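Side-chain contacts in putative acetyltransferase (Nocardia farcinica, PDB 3D9W), which probably transfers acetyl groups from acetyl-coenzyme A to arylamine substrates: residues E270-G273 and P274-D277; L35-L38 and R39-Y43; A196-Y199 and R200-E204. One frame throughout, in Å; residues are numbered along the deposited sequence.

Contact 1. Residues E270-G273 and P274-D277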
# COMPACT_ATOMS: atom_id res chain seq x y z
N GLU A 270 12.08 -9.78 -8.75
CA GLU A 270 13.31 -10.48 -9.15
C GLU A 270 14.33 -10.40 -8.02
O GLU A 270 14.66 -9.31 -7.55
CB GLU A 270 13.88 -9.83 -10.42
CG GLU A 270 14.60 -10.78 -11.36
CD GLU A 270 14.18 -10.58 -12.81
OE1 GLU A 270 12.96 -10.41 -13.07
OE2 GLU A 270 15.07 -10.61 -13.69
N LEU A 271 14.85 -11.55 -7.60
CA LEU A 271 15.82 -11.60 -6.52
C LEU A 271 17.07 -12.36 -6.92
O LEU A 271 17.04 -13.21 -7.79
CB LEU A 271 15.22 -12.33 -5.33
CG LEU A 271 13.86 -11.94 -4.81
CD1 LEU A 271 13.51 -12.80 -3.59
CD2 LEU A 271 13.86 -10.46 -4.45
N PRO A 272 18.19 -12.05 -6.27
CA PRO A 272 19.42 -12.78 -6.62
C PRO A 272 19.21 -14.22 -6.13
O PRO A 272 18.31 -14.50 -5.34
CB PRO A 272 20.49 -12.06 -5.81
CG PRO A 272 19.95 -10.66 -5.66
CD PRO A 272 18.48 -10.91 -5.38
N GLY A 273 20.05 -15.13 -6.61
CA GLY A 273 19.93 -16.52 -6.20
C GLY A 273 20.04 -16.68 -4.71
O GLY A 273 19.17 -17.30 -4.08
N PRO A 274 21.09 -16.12 -4.10
CA PRO A 274 21.26 -16.23 -2.65
C PRO A 274 19.98 -15.95 -1.86
O PRO A 274 19.72 -16.61 -0.86
CB PRO A 274 22.37 -15.23 -2.36
CG PRO A 274 23.23 -15.39 -3.56
CD PRO A 274 22.23 -15.40 -4.70
N ASP A 275 19.20 -14.98 -2.33
CA ASP A 275 17.93 -14.62 -1.67
C ASP A 275 16.85 -15.69 -1.94
O ASP A 275 16.17 -16.14 -1.00
CB ASP A 275 17.44 -13.24 -2.14
CG ASP A 275 18.31 -12.09 -1.62
OD1 ASP A 275 19.06 -12.29 -0.63
OD2 ASP A 275 18.22 -10.97 -2.17
N LEU A 276 16.67 -16.09 -3.20
CA LEU A 276 15.69 -17.13 -3.54
C LEU A 276 16.08 -18.34 -2.71
O LEU A 276 15.26 -18.90 -1.97
CB LEU A 276 15.78 -17.50 -5.02
CG LEU A 276 15.55 -16.37 -6.02
CD1 LEU A 276 15.78 -16.87 -7.42
CD2 LEU A 276 14.13 -15.86 -5.86
N ASP A 277 17.35 -18.74 -2.84
CA ASP A 277 17.88 -19.86 -2.08
C ASP A 277 17.49 -19.65 -0.61
O ASP A 277 16.88 -20.53 0.01
CB ASP A 277 19.41 -19.91 -2.22
CG ASP A 277 19.87 -21.01 -3.17
OD1 ASP A 277 19.35 -21.10 -4.30
OD2 ASP A 277 20.78 -21.79 -2.78
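P272 stands at the N-cap position and its carbonyl O takes the first full backbone bond of the new helix, from L276 N at 3.1 Å and nearly straight (171°), while G273 O receives D277 N one residue further on. D275 N also leans on P272 O, but weakly. P274, whose nitrogen has no hydrogen to give, lies in this first turn, where the helix asks no backbone donor of it.

On the side chains, the turn shows a hydrophobic staple: L271, just before the N-cap residue, meets L276, the fourth helical residue. L276 CD2 comes within 3.7 Å of L271 CB and also reaches L271 CD1, the two leucines crossing at a slant. L276 CG sits beside its own backbone N (chi1 -59°), which turns the branch back toward the incoming loop. On another flank, D275 OD2 lies 3.2 Å from P272 CD, the carboxylate crossing the proline ring at an angle. The same oxygen makes a salt bridge to R60, so the carboxylate is tied beyond the turn, and its charge would probably suit the start of a helix.

The contact joins the loop that follows helix 259-265 to helix 273-280, at the surface. L271 rests on R78 and D275 on L58, both in loops, while E270 pairs with R77 through its backbone and a salt bridge.

Contact 2. Residues L35-L38 and R39-Y43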
# COMPACT_ATOMS: atom_id res chain seq x y z
N LEU A 35 -7.98 16.60 -10.21
CA LEU A 35 -8.58 15.35 -9.76
C LEU A 35 -8.40 14.28 -10.83
O LEU A 35 -8.29 13.09 -10.52
CB LEU A 35 -10.09 15.52 -9.47
CG LEU A 35 -10.88 14.26 -9.09
CD1 LEU A 35 -10.31 13.63 -7.83
CD2 LEU A 35 -12.33 14.60 -8.88
N ALA A 36 -8.36 14.71 -12.10
CA ALA A 36 -8.19 13.78 -13.21
C ALA A 36 -6.83 13.10 -13.11
O ALA A 36 -6.71 11.89 -13.33
CB ALA A 36 -8.31 14.52 -14.53
N THR A 37 -5.82 13.88 -12.75
CA THR A 37 -4.47 13.35 -12.60
C THR A 37 -4.40 12.42 -11.38
O THR A 37 -3.85 11.32 -11.47
CB THR A 37 -3.46 14.50 -12.42
OG1 THR A 37 -3.17 15.07 -13.71
CG2 THR A 37 -2.17 14.01 -11.76
N LEU A 38 -4.95 12.87 -10.26
CA LEU A 38 -4.93 12.06 -9.04
C LEU A 38 -5.59 10.72 -9.27
O LEU A 38 -5.10 9.70 -8.80
CB LEU A 38 -5.64 12.78 -7.89
CG LEU A 38 -5.51 12.13 -6.52
CD1 LEU A 38 -4.06 12.10 -6.08
CD2 LEU A 38 -6.34 12.91 -5.54
N ARG A 39 -6.70 10.71 -9.99
CA ARG A 39 -7.40 9.46 -10.26
C ARG A 39 -6.56 8.53 -11.12
O ARG A 39 -6.77 7.32 -11.10
CB ARG A 39 -8.74 9.73 -10.94
CG ARG A 39 -9.86 10.12 -9.98
CD ARG A 39 -11.13 10.45 -10.76
NE ARG A 39 -11.50 9.39 -11.71
CZ ARG A 39 -12.31 8.36 -11.44
NH1 ARG A 39 -12.85 8.24 -10.23
NH2 ARG A 39 -12.57 7.47 -12.38
N GLU A 40 -5.60 9.07 -11.88
CA GLU A 40 -4.75 8.23 -12.71
C GLU A 40 -3.48 7.83 -11.98
O GLU A 40 -2.97 6.73 -12.15
CB GLU A 40 -4.37 8.92 -14.01
CG GLU A 40 -3.91 7.93 -15.07
CD GLU A 40 -3.13 8.59 -16.19
OE1 GLU A 40 -3.55 9.69 -16.62
OE2 GLU A 40 -2.12 8.00 -16.63
N LEU A 41 -2.96 8.74 -11.17
CA LEU A 41 -1.76 8.45 -10.41
C LEU A 41 -2.02 7.24 -9.54
O LEU A 41 -1.25 6.28 -9.54
CB LEU A 41 -1.39 9.66 -9.54
CG LEU A 41 -0.94 10.92 -10.29
CD1 LEU A 41 -0.60 12.04 -9.30
CD2 LEU A 41 0.28 10.59 -11.14
N VAL A 42 -3.13 7.27 -8.81
CA VAL A 42 -3.51 6.17 -7.93
C VAL A 42 -3.68 4.84 -8.66
O VAL A 42 -3.23 3.79 -8.21
CB VAL A 42 -4.81 6.48 -7.19
CG1 VAL A 42 -5.20 5.32 -6.30
CG2 VAL A 42 -4.63 7.75 -6.38
N TYR A 43 -4.34 4.90 -9.81
CA TYR A 43 -4.59 3.72 -10.61
C TYR A 43 -3.29 3.10 -11.15
O TYR A 43 -3.05 1.90 -10.98
CB TYR A 43 -5.53 4.11 -11.75
CG TYR A 43 -5.91 2.98 -12.68
CD1 TYR A 43 -5.01 2.50 -13.63
CD2 TYR A 43 -7.19 2.43 -12.64
CE1 TYR A 43 -5.38 1.50 -14.53
CE2 TYR A 43 -7.57 1.44 -13.53
CZ TYR A 43 -6.66 0.98 -14.48
OH TYR A 43 -7.03 0.02 -15.39
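T37 O is gripped by two backbone donors, L41 N and E40 N. L41 N approaches at 2.7 Å almost in line with the carbonyl (167°), the normal helical bond. E40 N arrives from above the carbonyl plane at 2.9 Å, so the oxygen is shared between an i+4 and an i+3 partner. E40 N also has a weak, longer bond to A36 O. Regular i+4 bonds run beside this fork, from R39 N to L35 O at 2.9 Å and from V42 N to L38 O.

The side chains follow the same spacing. T37 CG2 touches L41 CD1 at 3.5 Å, methyl against methyl. The threonine torsion (chi1 -79°) sends CG2 anti to the backbone N, toward the next turn, and keeps OG1 on the other side, where it bonds A32 O. L35 and R39 meet by aliphatic parts alone: L35 CD1 lies 4.1 Å from R39 CG, and the arginine chain then bends at chi3 and carries its guanidinium away. L38 CD1 and V42 CG2 touch loosely at 4.4 Å. E40 directs its carboxylate off this face, where OE2 meets R44 in a salt bridge and accepts from A28 N.

This side of helix 35-48 packs against both strand 132-135 and helix 82-95. L35 and L38 lie on W133, and L38 and V42 on C135, all in the strand; L38 and L41 meet L93, and L41 and V42 meet F89, of helix 82-95.

Contact 3. Residues A196-Y199 and R200-E204; sequences APQY and RIDFE
Hydrogen bonds between Y199 and D202 close the first turn of helix 200-212. Y199 holds the N-cap position, and D202, three residues on, turns its carboxylate back so that OD2 accepts from Y199 N: the reciprocal half of a capping box. The modelled 2.4 Å between Y199 N and D202 OD2 is too short for its exact value to be trusted at this resolution. Y199 O in turn accepts F203 N at 3.0 Å in the carbonyl plane and, weakly, D202 N.

Stacking of flat polar groups comes next. The amide of Q198 lies over the D202 carboxylate with planes only 15° apart, and Q198 OE1 approaches D202 CB to 3.6 Å. A bend at chi2 (-77°) folds the glutamine chain into this position. Its NE2 donates to P197 O from above the carbonyl plane, while OE1 accepts a hydrogen bond from T104 OG1. Y199 and D202 run side by side, pointing the same way, with ring and carboxylate planes 44° apart.

One water bridges Q198 and D202: it accepts from Q198 NE2 at 3.1 Å and donates, weakly, to D202 OD1.

Apolar and aromatic contacts complete the turn. Q198 CB rests 4.2 Å from F203 CE1, obliquely to the ring. Beyond the segments, Y199 meets Y9 and F203 meets Y83, both rings edge-to-face.

Chemically, D202 is served by a backbone N-H, a water and the start of a helix, a setting that would probably favour its ionised form and pin the chain where loop becomes helix.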
# COMPACT_ATOMS: atom_id res chain seq x y z
N ALA A 196 -5.66 12.50 12.45
CA ALA A 196 -4.50 13.11 13.08
C ALA A 196 -3.40 13.32 12.03
O ALA A 196 -3.05 12.38 11.31
CB ALA A 196 -3.98 12.19 14.18
N PRO A 197 -2.87 14.55 11.93
CA PRO A 197 -1.81 14.86 10.96
C PRO A 197 -0.62 13.95 11.19
O PRO A 197 -0.13 13.85 12.32
CB PRO A 197 -1.49 16.31 11.27
CG PRO A 197 -2.78 16.85 11.74
CD PRO A 197 -3.28 15.76 12.65
N GLN A 198 -0.16 13.28 10.14
CA GLN A 198 0.99 12.37 10.25
C GLN A 198 2.10 12.81 9.32
O GLN A 198 1.85 13.38 8.26
CB GLN A 198 0.55 10.94 9.93
CG GLN A 198 -0.38 10.34 10.98
CD GLN A 198 0.34 9.89 12.24
OE1 GLN A 198 0.92 8.80 12.29
NE2 GLN A 198 0.32 10.74 13.26
N TYR A 199 3.35 12.55 9.71
CA TYR A 199 4.49 12.96 8.92
C TYR A 199 5.54 11.87 8.73
O TYR A 199 5.46 10.80 9.34
CB TYR A 199 5.11 14.18 9.58
CG TYR A 199 4.10 15.29 9.77
CD1 TYR A 199 3.69 16.08 8.70
CD2 TYR A 199 3.53 15.55 11.02
CE1 TYR A 199 2.75 17.09 8.86
CE2 TYR A 199 2.59 16.57 11.19
CZ TYR A 199 2.20 17.34 10.10
OH TYR A 199 1.30 18.36 10.24
N ARG A 200 6.54 12.14 7.89
CA ARG A 200 7.58 11.17 7.60
C ARG A 200 8.22 10.57 8.84
O ARG A 200 8.52 9.37 8.85
CB ARG A 200 8.65 11.79 6.69
CG ARG A 200 8.21 11.82 5.22
CD ARG A 200 9.31 12.14 4.22
NE ARG A 200 9.66 13.56 4.24
CZ ARG A 200 10.69 14.06 4.93
NH1 ARG A 200 11.47 13.27 5.66
NH2 ARG A 200 10.92 15.37 4.90
N ILE A 201 8.41 11.38 9.88
CA ILE A 201 9.01 10.88 11.12
C ILE A 201 8.09 9.83 11.75
O ILE A 201 8.56 8.83 12.30
CB ILE A 201 9.22 12.00 12.15
CG1 ILE A 201 9.64 13.32 11.46
CG2 ILE A 201 10.29 11.57 13.15
CD1 ILE A 201 11.11 13.39 10.95
N ASP A 202 6.78 10.07 11.66
CA ASP A 202 5.79 9.14 12.20
C ASP A 202 5.82 7.84 11.41
O ASP A 202 5.58 6.77 11.96
CB ASP A 202 4.40 9.75 12.12
CG ASP A 202 4.34 11.15 12.68
OD1 ASP A 202 4.77 11.33 13.84
OD2 ASP A 202 3.88 12.06 11.96
N PHE A 203 6.10 7.94 10.11
CA PHE A 203 6.17 6.76 9.26
C PHE A 203 7.41 5.95 9.58
O PHE A 203 7.38 4.73 9.53
CB PHE A 203 6.20 7.15 7.79
CG PHE A 203 4.86 7.53 7.23
CD1 PHE A 203 3.75 7.67 8.07
CD2 PHE A 203 4.70 7.75 5.87
CE1 PHE A 203 2.50 8.03 7.56
CE2 PHE A 203 3.45 8.11 5.35
CZ PHE A 203 2.35 8.25 6.20
N GLU A 204 8.50 6.63 9.93
CA GLU A 204 9.73 5.91 10.25
C GLU A 204 9.53 5.05 11.50
O GLU A 204 10.04 3.94 11.57
CB GLU A 204 10.89 6.87 10.46
CG GLU A 204 12.24 6.22 10.14
CD GLU A 204 13.41 6.81 10.94
OE1 GLU A 204 13.50 8.05 11.05
OE2 GLU A 204 14.24 6.01 11.45
O HOH W 1 2.49 11.25 15.46

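All three contacts are local, drawn from early turns of different helices, and none touches another. Contacts 1 and 3 both contain the N-cap, but one closes it with a leucine staple and the other with an aspartate. Contact 2 instead lies wholly within its helix. Contacts 2 and 3 are nearest, about 14 Å between closest atoms; contact 1 is remote, its centre about 34 Å from contact 2 and about 33 Å from contact 3. Helix 82-95 links the closer pair: L41 packs on its F89 and L93, while F203 meets its Y83. Catalysis probably relies, as in the family, on a Cys-His-Asp triad, to which these segments contribute no residue.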